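Local coordinates for cytoplasmic protein (PDB 7LPO), which probably hydrolyses the beta-glucosidic bond of steryl glucosides, as a fungal sterylglucosidase of glycoside hydrolase family 5, at residues Y162-L171 with K337-R348; I226-F235 with G354-A362. One frame throughout, in Å; residues are numbered along the deposited sequence.

Both contacts lie at the periphery of the molecule, about 30 Å from its centre, with their own centres about 14 Å apart, and each is built around a single antiparallel bridge with the same pattern of two backbone hydrogen bonds. Interaction 1 is the more buried and joins the end of helix 159-163 and the loop after it to helix 342-348 and the loop leading into it; its side-chain chemistry centres on a salt-bridge network beside leucine packing. Interaction 2, only partly buried, sets a short hairpin and the start of helix 232-254 against the loop following helix 350-353, and relies on tryptophan packing. Arg357 ties them together, reaching the carbonyl oxygens of Tyr162 and Ala163 and pairing with Asp345.

Interaction 1 of 2, residues Y162-L171 with K337-R348; sequences YACGIDPYHL and KLWLSKEDDVKR
Arg348 reaches from the last turn of helix 342-348 across Tyr162 to Asp167. Its CB lies 3.8 Å from Tyr162 CE1, while its own carbonyl oxygen sits over the centre of the same ring. Farther out, Arg348 CD passes 3.7 Å from Tyr162 OH, and a bend at chi3 (-89°) turns the guanidinium toward the carboxylate. Arg348 NH1 then donates both to Tyr162 OH (2.9 Å) and to Asp167 OD1 (3.0 Å). Arg348 NH2 donates to Asp167 OD2 (2.9 Å). All three acceptors lie close to the guanidinium plane, but the carboxylate is twisted 46° against it. Tyr169 N donates to Asp167 OD1 from the face opposite Arg348 NH1, closing an Asx turn, so that OD1 is held from both faces. Asp344 OD2 forms a longer salt bridge with Arg348 NH2 (3.6 Å), and a water donates to both Asp344 OD2 and Asp167 OD2; the arginine probably offsets the two negative charges. Glu66 is a further partner of Tyr162 OH. Beside this cluster, Leu340 CD1 meets the edge of the Tyr162 ring. The Schellman motif at Gly165 ends helix 159-163; the chain that follows is joined to the loop before helix 342-348 by a single antiparallel bridge, Ile166 with Trp339, through Leu340 N to Gly165 O and Asp167 N to Leu338 O, and to that helix, N-capped by Ser341, by the Asp167-Asp344-Arg348 salt-bridge network.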
loop_
_atom_site.group_PDB
_atom_site.type_symbol
_atom_site.label_atom_id
_atom_site.label_comp_id
_atom_site.label_asym_id
_atom_site.label_seq_id
_atom_site.Cartn_x
_atom_site.Cartn_y
_atom_site.Cartn_z
ATOM N N TYR A 162 -8.756 -20.476 -11.585
ATOM C CA TYR A 162 -9.487 -21.422 -12.416
ATOM C C TYR A 162 -10.327 -20.700 -13.455
ATOM O O TYR A 162 -10.395 -21.128 -14.610
ATOM C CB TYR A 162 -10.361 -22.303 -11.534
ATOM C CG TYR A 162 -9.595 -23.317 -10.748
ATOM C CD1 TYR A 162 -9.042 -24.427 -11.372
ATOM C CD2 TYR A 162 -9.418 -23.175 -9.390
ATOM C CE1 TYR A 162 -8.353 -25.371 -10.664
ATOM C CE2 TYR A 162 -8.726 -24.122 -8.668
ATOM C CZ TYR A 162 -8.202 -25.219 -9.313
ATOM O OH TYR A 162 -7.513 -26.162 -8.596
ATOM N N ALA A 163 -10.956 -19.586 -13.073
ATOM C CA ALA A 163 -11.721 -18.815 -14.046
ATOM C C ALA A 163 -10.846 -18.375 -15.216
ATOM O O ALA A 163 -11.330 -18.299 -16.355
ATOM C CB ALA A 163 -12.367 -17.612 -13.369
ATOM N N CYS A 164 -9.560 -18.108 -14.960
ATOM C CA CYS A 164 -8.604 -17.705 -15.987
ATOM C C CYS A 164 -7.974 -18.886 -16.717
ATOM O O CYS A 164 -7.090 -18.678 -17.558
ATOM C CB CYS A 164 -7.502 -16.840 -15.369
ATOM S SG CYS A 164 -8.122 -15.232 -14.766
ATOM N N GLY A 165 -8.419 -20.108 -16.435
ATOM C CA GLY A 165 -7.915 -21.269 -17.140
ATOM C C GLY A 165 -6.541 -21.712 -16.713
ATOM O O GLY A 165 -5.830 -22.333 -17.500
ATOM N N ILE A 166 -6.152 -21.418 -15.480
ATOM C CA ILE A 166 -4.817 -21.689 -14.970
ATOM C C ILE A 166 -4.936 -22.798 -13.940
ATOM O O ILE A 166 -5.829 -22.760 -13.087
ATOM C CB ILE A 166 -4.187 -20.425 -14.353
ATOM C CG1 ILE A 166 -3.716 -19.475 -15.452
ATOM C CG2 ILE A 166 -3.019 -20.783 -13.455
ATOM C CD1 ILE A 166 -3.517 -18.049 -14.988
ATOM N N ASP A 167 -4.059 -23.796 -14.036
ATOM C CA ASP A 167 -3.974 -24.847 -13.030
ATOM C C ASP A 167 -3.038 -24.384 -11.921
ATOM O O ASP A 167 -1.813 -24.332 -12.140
ATOM C CB ASP A 167 -3.472 -26.143 -13.642
ATOM C CG ASP A 167 -3.710 -27.358 -12.732
ATOM O OD1 ASP A 167 -3.776 -27.165 -11.492
ATOM O OD2 ASP A 167 -3.836 -28.498 -13.255
ATOM N N PRO A 168 -3.546 -24.056 -10.728
ATOM C CA PRO A 168 -2.659 -23.505 -9.683
ATOM C C PRO A 168 -1.478 -24.398 -9.337
ATOM O O PRO A 168 -0.417 -23.896 -8.943
ATOM C CB PRO A 168 -3.593 -23.334 -8.474
ATOM C CG PRO A 168 -5.011 -23.363 -9.044
ATOM C CD PRO A 168 -4.941 -24.234 -10.265
ATOM N N TYR A 169 -1.622 -25.713 -9.475
ATOM C CA TYR A 169 -0.563 -26.635 -9.098
ATOM C C TYR A 169 0.581 -26.687 -10.096
ATOM O O TYR A 169 1.596 -27.327 -9.802
ATOM C CB TYR A 169 -1.175 -28.015 -8.901
ATOM C CG TYR A 169 -2.243 -27.935 -7.844
ATOM C CD1 TYR A 169 -1.904 -27.692 -6.521
ATOM C CD2 TYR A 169 -3.581 -28.048 -8.166
ATOM C CE1 TYR A 169 -2.868 -27.587 -5.541
ATOM C CE2 TYR A 169 -4.556 -27.958 -7.189
ATOM C CZ TYR A 169 -4.191 -27.724 -5.879
ATOM O OH TYR A 169 -5.144 -27.624 -4.893
ATOM N N HIS A 170 0.467 -26.005 -11.235
ATOM C CA HIS A 170 1.533 -25.985 -12.228
ATOM C C HIS A 170 2.282 -24.654 -12.257
ATOM O O HIS A 170 3.161 -24.466 -13.106
ATOM C CB HIS A 170 0.955 -26.316 -13.605
ATOM C CG HIS A 170 0.385 -27.698 -13.689
ATOM N ND1 HIS A 170 -0.359 -28.135 -14.763
ATOM C CD2 HIS A 170 0.434 -28.736 -12.821
ATOM C CE1 HIS A 170 -0.742 -29.381 -14.556
ATOM N NE2 HIS A 170 -0.270 -29.771 -13.386
ATOM N N LEU A 171 1.960 -23.736 -11.339
ATOM C CA LEU A 171 2.590 -22.422 -11.324
ATOM C C LEU A 171 4.089 -22.530 -11.094
ATOM O O LEU A 171 4.879 -21.865 -11.771
ATOM C CB LEU A 171 1.952 -21.559 -10.233
ATOM C CG LEU A 171 0.493 -21.153 -10.459
ATOM C CD1 LEU A 171 -0.180 -20.669 -9.178
ATOM C CD2 LEU A 171 0.464 -20.061 -11.542
ATOM N N LYS A 337 2.276 -28.090 -18.074
ATOM C CA LYS A 337 1.720 -26.882 -18.663
ATOM C C LYS A 337 0.957 -26.086 -17.618
ATOM O O LYS A 337 0.336 -26.652 -16.714
ATOM C CB LYS A 337 0.790 -27.223 -19.829
ATOM C CG LYS A 337 1.510 -27.885 -20.988
ATOM C CD LYS A 337 0.557 -28.298 -22.088
ATOM C CE LYS A 337 1.311 -29.039 -23.187
ATOM N NZ LYS A 337 0.397 -29.699 -24.168
ATOM N N LEU A 338 1.016 -24.759 -17.753
ATOM C CA LEU A 338 0.309 -23.891 -16.818
ATOM C C LEU A 338 -1.201 -24.019 -16.964
ATOM O O LEU A 338 -1.945 -23.785 -16.007
ATOM C CB LEU A 338 0.726 -22.436 -17.042
ATOM C CG LEU A 338 -0.062 -21.389 -16.257
ATOM C CD1 LEU A 338 0.241 -21.538 -14.767
ATOM C CD2 LEU A 338 0.246 -19.971 -16.723
ATOM N N TRP A 339 -1.667 -24.395 -18.140
ATOM C CA TRP A 339 -3.064 -24.239 -18.503
ATOM C C TRP A 339 -3.885 -25.449 -18.090
ATOM O O TRP A 339 -3.500 -26.591 -18.350
ATOM C CB TRP A 339 -3.168 -24.002 -20.007
ATOM C CG TRP A 339 -2.212 -22.948 -20.434
ATOM C CD1 TRP A 339 -1.031 -23.126 -21.075
ATOM C CD2 TRP A 339 -2.348 -21.537 -20.216
ATOM N NE1 TRP A 339 -0.424 -21.911 -21.294
ATOM C CE2 TRP A 339 -1.210 -20.921 -20.762
ATOM C CE3 TRP A 339 -3.322 -20.742 -19.607
ATOM C CZ2 TRP A 339 -1.016 -19.543 -20.724
ATOM C CZ3 TRP A 339 -3.130 -19.366 -19.566
ATOM C CH2 TRP A 339 -1.984 -18.783 -20.117
ATOM N N LEU A 340 -4.997 -25.176 -17.413
ATOM C CA LEU A 340 -5.983 -26.189 -17.075
ATOM C C LEU A 340 -6.379 -27.003 -18.297
ATOM O O LEU A 340 -6.779 -26.446 -19.321
ATOM C CB LEU A 340 -7.226 -25.496 -16.517
ATOM C CG LEU A 340 -7.571 -25.467 -15.036
ATOM C CD1 LEU A 340 -9.047 -25.035 -14.929
ATOM C CD2 LEU A 340 -7.334 -26.768 -14.344
ATOM N N SER A 341 -6.301 -28.323 -18.177
ATOM C CA SER A 341 -6.953 -29.182 -19.155
ATOM C C SER A 341 -8.476 -29.088 -19.018
ATOM O O SER A 341 -9.016 -28.658 -17.995
ATOM C CB SER A 341 -6.514 -30.635 -18.986
ATOM O OG SER A 341 -7.245 -31.254 -17.942
ATOM N N LYS A 342 -9.175 -29.483 -20.081
ATOM C CA LYS A 342 -10.631 -29.432 -20.045
ATOM C C LYS A 342 -11.182 -30.320 -18.947
ATOM O O LYS A 342 -12.084 -29.923 -18.201
ATOM C CB LYS A 342 -11.208 -29.874 -21.380
ATOM C CG LYS A 342 -10.900 -28.935 -22.488
ATOM C CD LYS A 342 -11.122 -29.622 -23.813
ATOM C CE LYS A 342 -9.817 -29.700 -24.594
ATOM N NZ LYS A 342 -8.950 -30.836 -24.156
ATOM N N GLU A 343 -10.674 -31.550 -18.862
ATOM C CA GLU A 343 -11.138 -32.468 -17.831
ATOM C C GLU A 343 -10.941 -31.861 -16.455
ATOM O O GLU A 343 -11.814 -31.977 -15.585
ATOM C CB GLU A 343 -10.405 -33.801 -17.958
ATOM C CG GLU A 343 -10.911 -34.628 -19.129
ATOM C CD GLU A 343 -9.841 -35.500 -19.749
ATOM O OE1 GLU A 343 -9.852 -35.652 -20.992
ATOM O OE2 GLU A 343 -9.001 -36.040 -18.993
ATOM N N ASP A 344 -9.817 -31.168 -16.252
ATOM C CA ASP A 344 -9.606 -30.499 -14.976
ATOM C C ASP A 344 -10.518 -29.289 -14.823
ATOM O O ASP A 344 -10.933 -28.972 -13.705
ATOM C CB ASP A 344 -8.140 -30.114 -14.823
ATOM C CG ASP A 344 -7.262 -31.321 -14.553
ATOM O OD1 ASP A 344 -7.742 -32.246 -13.854
ATOM O OD2 ASP A 344 -6.113 -31.358 -15.050
ATOM N N ASP A 345 -10.885 -28.629 -15.919
ATOM C CA ASP A 345 -11.851 -27.542 -15.802
ATOM C C ASP A 345 -13.208 -28.075 -15.358
ATOM O O ASP A 345 -13.858 -27.498 -14.478
ATOM C CB ASP A 345 -11.985 -26.791 -17.121
ATOM C CG ASP A 345 -12.676 -25.438 -16.950
ATOM O OD1 ASP A 345 -12.369 -24.747 -15.944
ATOM O OD2 ASP A 345 -13.525 -25.075 -17.800
ATOM N N VAL A 346 -13.655 -29.176 -15.965
ATOM C CA VAL A 346 -14.914 -29.782 -15.552
ATOM C C VAL A 346 -14.855 -30.159 -14.084
ATOM O O VAL A 346 -15.805 -29.929 -13.332
ATOM C CB VAL A 346 -15.236 -31.011 -16.424
ATOM C CG1 VAL A 346 -16.492 -31.693 -15.906
ATOM C CG2 VAL A 346 -15.373 -30.613 -17.873
ATOM N N LYS A 347 -13.732 -30.731 -13.655
ATOM C CA LYS A 347 -13.638 -31.307 -12.320
ATOM C C LYS A 347 -13.393 -30.248 -11.256
ATOM O O LYS A 347 -14.002 -30.299 -10.179
ATOM C CB LYS A 347 -12.515 -32.345 -12.291
ATOM C CG LYS A 347 -12.447 -33.167 -11.019
ATOM C CD LYS A 347 -11.229 -34.108 -11.029
ATOM C CE LYS A 347 -11.321 -35.148 -12.163
ATOM N NZ LYS A 347 -10.520 -36.391 -11.904
ATOM N N ARG A 348 -12.502 -29.292 -11.543
ATOM C CA ARG A 348 -12.017 -28.337 -10.561
ATOM C C ARG A 348 -12.272 -26.881 -10.926
ATOM O O ARG A 348 -12.054 -26.007 -10.083
ATOM C CB ARG A 348 -10.504 -28.504 -10.373
ATOM C CG ARG A 348 -10.053 -29.767 -9.694
ATOM C CD ARG A 348 -8.577 -29.628 -9.303
ATOM N NE ARG A 348 -7.690 -30.064 -10.374
ATOM C CZ ARG A 348 -6.653 -29.373 -10.846
ATOM N NH1 ARG A 348 -6.343 -28.179 -10.357
ATOM N NH2 ARG A 348 -5.919 -29.886 -11.823
HETATM O O HOH W 1 -6.446 -23.094 -20.185
HETATM O O HOH W 2 -4.609 -29.145 -15.590
#

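Interaction 2 of 2, residues I226-F235 with G354-A362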
loop_
_atom_site.group_PDB
_atom_site.type_symbol
_atom_site.label_atom_id
_atom_site.label_comp_id
_atom_site.label_asym_id
_atom_site.label_seq_id
_atom_site.Cartn_x
_atom_site.Cartn_y
_atom_site.Cartn_z
ATOM N N ILE A 226 -14.610 -15.994 -23.150
ATOM C CA ILE A 226 -15.991 -15.782 -22.737
ATOM C C ILE A 226 -16.317 -16.712 -21.576
ATOM O O ILE A 226 -15.997 -17.906 -21.608
ATOM C CB ILE A 226 -16.959 -16.021 -23.915
ATOM C CG1 ILE A 226 -16.749 -14.973 -25.008
ATOM C CG2 ILE A 226 -18.402 -16.035 -23.421
ATOM C CD1 ILE A 226 -16.809 -13.548 -24.525
ATOM N N ILE A 227 -16.986 -16.177 -20.557
ATOM C CA ILE A 227 -17.307 -16.935 -19.352
ATOM C C ILE A 227 -18.603 -16.371 -18.782
ATOM O O ILE A 227 -18.723 -15.162 -18.559
ATOM C CB ILE A 227 -16.134 -16.867 -18.355
ATOM C CG1 ILE A 227 -16.488 -17.509 -17.024
ATOM C CG2 ILE A 227 -15.686 -15.415 -18.155
ATOM C CD1 ILE A 227 -15.271 -17.759 -16.159
ATOM N N ASP A 228 -19.600 -17.233 -18.584
ATOM C CA ASP A 228 -20.951 -16.791 -18.210
ATOM C C ASP A 228 -21.472 -15.745 -19.194
ATOM O O ASP A 228 -22.138 -14.773 -18.823
ATOM C CB ASP A 228 -20.986 -16.250 -16.781
ATOM C CG ASP A 228 -21.146 -17.347 -15.749
ATOM O OD1 ASP A 228 -21.312 -18.516 -16.149
ATOM O OD2 ASP A 228 -21.088 -17.046 -14.535
ATOM N N GLY A 229 -21.147 -15.938 -20.466
ATOM C CA GLY A 229 -21.567 -15.007 -21.490
ATOM C C GLY A 229 -20.905 -13.651 -21.449
ATOM O O GLY A 229 -21.296 -12.776 -22.229
ATOM N N LYS A 230 -19.915 -13.452 -20.578
ATOM C CA LYS A 230 -19.165 -12.203 -20.483
ATOM C C LYS A 230 -17.708 -12.429 -20.872
ATOM O O LYS A 230 -17.166 -13.523 -20.706
ATOM C CB LYS A 230 -19.166 -11.638 -19.056
ATOM C CG LYS A 230 -20.488 -11.249 -18.454
ATOM C CD LYS A 230 -20.252 -10.955 -16.969
ATOM C CE LYS A 230 -21.406 -10.206 -16.320
ATOM N NZ LYS A 230 -21.084 -9.820 -14.904
ATOM N N ASN A 231 -17.044 -11.382 -21.351
ATOM C CA ASN A 231 -15.591 -11.465 -21.413
ATOM C C ASN A 231 -15.025 -11.624 -19.999
ATOM O O ASN A 231 -15.555 -11.086 -19.025
ATOM C CB ASN A 231 -14.990 -10.233 -22.084
ATOM C CG ASN A 231 -13.471 -10.376 -22.313
ATOM O OD1 ASN A 231 -12.658 -10.070 -21.441
ATOM N ND2 ASN A 231 -13.101 -10.854 -23.481
ATOM N N ILE A 232 -13.947 -12.400 -19.884
ATOM C CA ILE A 232 -13.275 -12.580 -18.596
ATOM C C ILE A 232 -12.997 -11.241 -17.916
ATOM O O ILE A 232 -13.015 -11.146 -16.680
ATOM C CB ILE A 232 -11.977 -13.392 -18.804
ATOM C CG1 ILE A 232 -11.288 -13.694 -17.480
ATOM C CG2 ILE A 232 -11.023 -12.647 -19.731
ATOM C CD1 ILE A 232 -12.169 -14.356 -16.468
ATOM N N GLN A 233 -12.770 -10.183 -18.697
ATOM C CA GLN A 233 -12.524 -8.869 -18.105
ATOM C C GLN A 233 -13.707 -8.411 -17.255
ATOM O O GLN A 233 -13.527 -7.928 -16.129
ATOM C CB GLN A 233 -12.221 -7.842 -19.204
ATOM C CG GLN A 233 -12.108 -6.410 -18.715
ATOM C CD GLN A 233 -12.036 -5.397 -19.854
ATOM O OE1 GLN A 233 -11.603 -5.721 -20.962
ATOM N NE2 GLN A 233 -12.461 -4.159 -19.581
ATOM N N ASP A 234 -14.927 -8.539 -17.787
ATOM C CA ASP A 234 -16.111 -8.118 -17.040
ATOM C C ASP A 234 -16.400 -9.068 -15.885
ATOM O O ASP A 234 -16.743 -8.631 -14.781
ATOM C CB ASP A 234 -17.321 -8.024 -17.975
ATOM C CG ASP A 234 -17.306 -6.750 -18.828
ATOM O OD1 ASP A 234 -16.770 -5.718 -18.361
ATOM O OD2 ASP A 234 -17.815 -6.781 -19.972
ATOM N N PHE A 235 -16.268 -10.370 -16.123
ATOM C CA PHE A 235 -16.453 -11.344 -15.055
ATOM C C PHE A 235 -15.580 -10.998 -13.849
ATOM O O PHE A 235 -16.081 -10.845 -12.731
ATOM C CB PHE A 235 -16.143 -12.742 -15.605
ATOM C CG PHE A 235 -16.420 -13.862 -14.646
ATOM C CD1 PHE A 235 -15.451 -14.282 -13.751
ATOM C CD2 PHE A 235 -17.640 -14.511 -14.657
ATOM C CE1 PHE A 235 -15.703 -15.321 -12.872
ATOM C CE2 PHE A 235 -17.899 -15.544 -13.778
ATOM C CZ PHE A 235 -16.933 -15.951 -12.892
ATOM N N GLY A 354 -18.989 -23.284 -10.834
ATOM C CA GLY A 354 -20.316 -23.002 -11.348
ATOM C C GLY A 354 -20.450 -21.883 -12.359
ATOM O O GLY A 354 -21.403 -21.104 -12.291
ATOM N N TRP A 355 -19.526 -21.784 -13.306
ATOM C CA TRP A 355 -19.703 -20.917 -14.460
ATOM C C TRP A 355 -19.648 -21.767 -15.722
ATOM O O TRP A 355 -19.242 -22.932 -15.696
ATOM C CB TRP A 355 -18.645 -19.798 -14.498
ATOM C CG TRP A 355 -17.232 -20.276 -14.403
ATOM C CD1 TRP A 355 -16.512 -20.902 -15.373
ATOM C CD2 TRP A 355 -16.367 -20.169 -13.266
ATOM N NE1 TRP A 355 -15.240 -21.189 -14.915
ATOM C CE2 TRP A 355 -15.133 -20.758 -13.620
ATOM C CE3 TRP A 355 -16.517 -19.642 -11.984
ATOM C CZ2 TRP A 355 -14.055 -20.825 -12.737
ATOM C CZ3 TRP A 355 -15.440 -19.699 -11.114
ATOM C CH2 TRP A 355 -14.227 -20.294 -11.497
ATOM N N THR A 356 -20.070 -21.173 -16.834
ATOM C CA THR A 356 -19.995 -21.804 -18.145
ATOM C C THR A 356 -18.933 -21.089 -18.972
ATOM O O THR A 356 -19.019 -19.875 -19.184
ATOM C CB THR A 356 -21.348 -21.752 -18.861
ATOM O OG1 THR A 356 -22.349 -22.358 -18.039
ATOM C CG2 THR A 356 -21.291 -22.489 -20.194
ATOM N N ARG A 357 -17.951 -21.839 -19.453
ATOM C CA ARG A 357 -16.890 -21.283 -20.275
ATOM C C ARG A 357 -17.248 -21.414 -21.750
ATOM O O ARG A 357 -17.745 -22.454 -22.190
ATOM C CB ARG A 357 -15.566 -21.990 -19.991
ATOM C CG ARG A 357 -14.341 -21.210 -20.460
ATOM C CD ARG A 357 -13.091 -22.026 -20.253
ATOM N NE ARG A 357 -12.870 -22.359 -18.848
ATOM C CZ ARG A 357 -12.393 -21.508 -17.943
ATOM N NH1 ARG A 357 -12.099 -20.259 -18.288
ATOM N NH2 ARG A 357 -12.221 -21.898 -16.693
ATOM N N GLY A 358 -17.002 -20.344 -22.505
ATOM C CA GLY A 358 -17.356 -20.328 -23.909
ATOM C C GLY A 358 -16.511 -21.281 -24.730
ATOM O O GLY A 358 -15.406 -21.668 -24.352
ATOM N N LYS A 359 -17.042 -21.651 -25.898
ATOM C CA LYS A 359 -16.408 -22.695 -26.692
ATOM C C LYS A 359 -15.163 -22.219 -27.428
ATOM O O LYS A 359 -14.342 -23.048 -27.822
ATOM C CB LYS A 359 -17.397 -23.278 -27.707
ATOM C CG LYS A 359 -18.441 -24.249 -27.124
ATOM C CD LYS A 359 -17.840 -25.427 -26.330
ATOM C CE LYS A 359 -16.546 -25.972 -26.948
ATOM N NZ LYS A 359 -16.133 -27.283 -26.336
ATOM N N GLU A 360 -14.980 -20.925 -27.632
ATOM C CA GLU A 360 -13.746 -20.464 -28.258
ATOM C C GLU A 360 -12.618 -20.235 -27.252
ATOM O O GLU A 360 -11.500 -19.900 -27.658
ATOM C CB GLU A 360 -14.011 -19.195 -29.073
ATOM C CG GLU A 360 -14.819 -19.439 -30.362
ATOM C CD GLU A 360 -14.435 -20.735 -31.094
ATOM O OE1 GLU A 360 -15.134 -21.765 -30.904
ATOM O OE2 GLU A 360 -13.433 -20.726 -31.846
ATOM N N TRP A 361 -12.869 -20.434 -25.962
ATOM C CA TRP A 361 -11.827 -20.334 -24.939
ATOM C C TRP A 361 -11.109 -21.670 -24.880
ATOM O O TRP A 361 -11.481 -22.559 -24.116
ATOM C CB TRP A 361 -12.416 -19.987 -23.578
ATOM C CG TRP A 361 -11.391 -19.533 -22.579
ATOM C CD1 TRP A 361 -10.060 -19.872 -22.540
ATOM C CD2 TRP A 361 -11.607 -18.644 -21.479
ATOM N NE1 TRP A 361 -9.441 -19.252 -21.478
ATOM C CE2 TRP A 361 -10.365 -18.490 -20.813
ATOM C CE3 TRP A 361 -12.729 -17.964 -20.990
ATOM C CZ2 TRP A 361 -10.218 -17.692 -19.694
ATOM C CZ3 TRP A 361 -12.583 -17.166 -19.884
ATOM C CH2 TRP A 361 -11.331 -17.032 -19.243
ATOM N N ALA A 362 -10.068 -21.817 -25.696
ATOM C CA ALA A 362 -9.318 -23.063 -25.713
ATOM C C ALA A 362 -8.664 -23.293 -24.358
ATOM O O ALA A 362 -8.103 -22.374 -23.754
ATOM C CB ALA A 362 -8.260 -23.029 -26.813
HETATM O O HOH W 3 -19.978 -18.682 -21.582
#
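Backbone hydrogen bonds pair Ile226 to Asp228 with Thr356 to Gly358 in antiparallel fashion. Gly358 N donates to Ile226 O and Asp228 N to Thr356 O, both at 2.8 Å, on either side of the non-hydrogen-bonded pair Ile227 and Arg357. Asp228 adds a side-chain bond: its OD1 accepts from Thr356 N at 3.0 Å on the syn side, though 32° out of the carboxylate plane, so that Asp228 and Thr356 grip each other twice. A water links Thr356 O to Gly229 N in the type I' turn. Two further polar groups meet Trp361: Ile226 O sits near the ring edge, and Arg357 NH1 lies over the rim of the indole face and donates to Ala163 O, while Arg357 NH2 forms a salt bridge with Asp345.

Aromatic contacts form around Ile227 and Trp355, both buried. With CG1 anti to the backbone N (chi1 173°), Ile227 carries CD1 over the five-membered ring of Trp355, 3.5 Å from its centroid, in a CH-pi contact. The same methyl lies over the centre of the Phe235 ring, and Phe235 in turn directs its edge at the face of the Trp355 six-membered ring, an offset edge-to-face pair with planes at 76°.

Apolar packing gathers at Trp361. Its CH2 touches Ile232 CB at 3.7 Å and its CZ3 touches Ile227 CB at 3.9 Å.

The loop 354-362 thus runs alongside strand 226-227 of the hairpin whose other strand is 230-231. Helix 232-254 supplies Ile232 and Phe235, helix 159-163 adds Trp159 and Ala163 against Trp355, and Ile367 of helix 367-370 packs on Trp361.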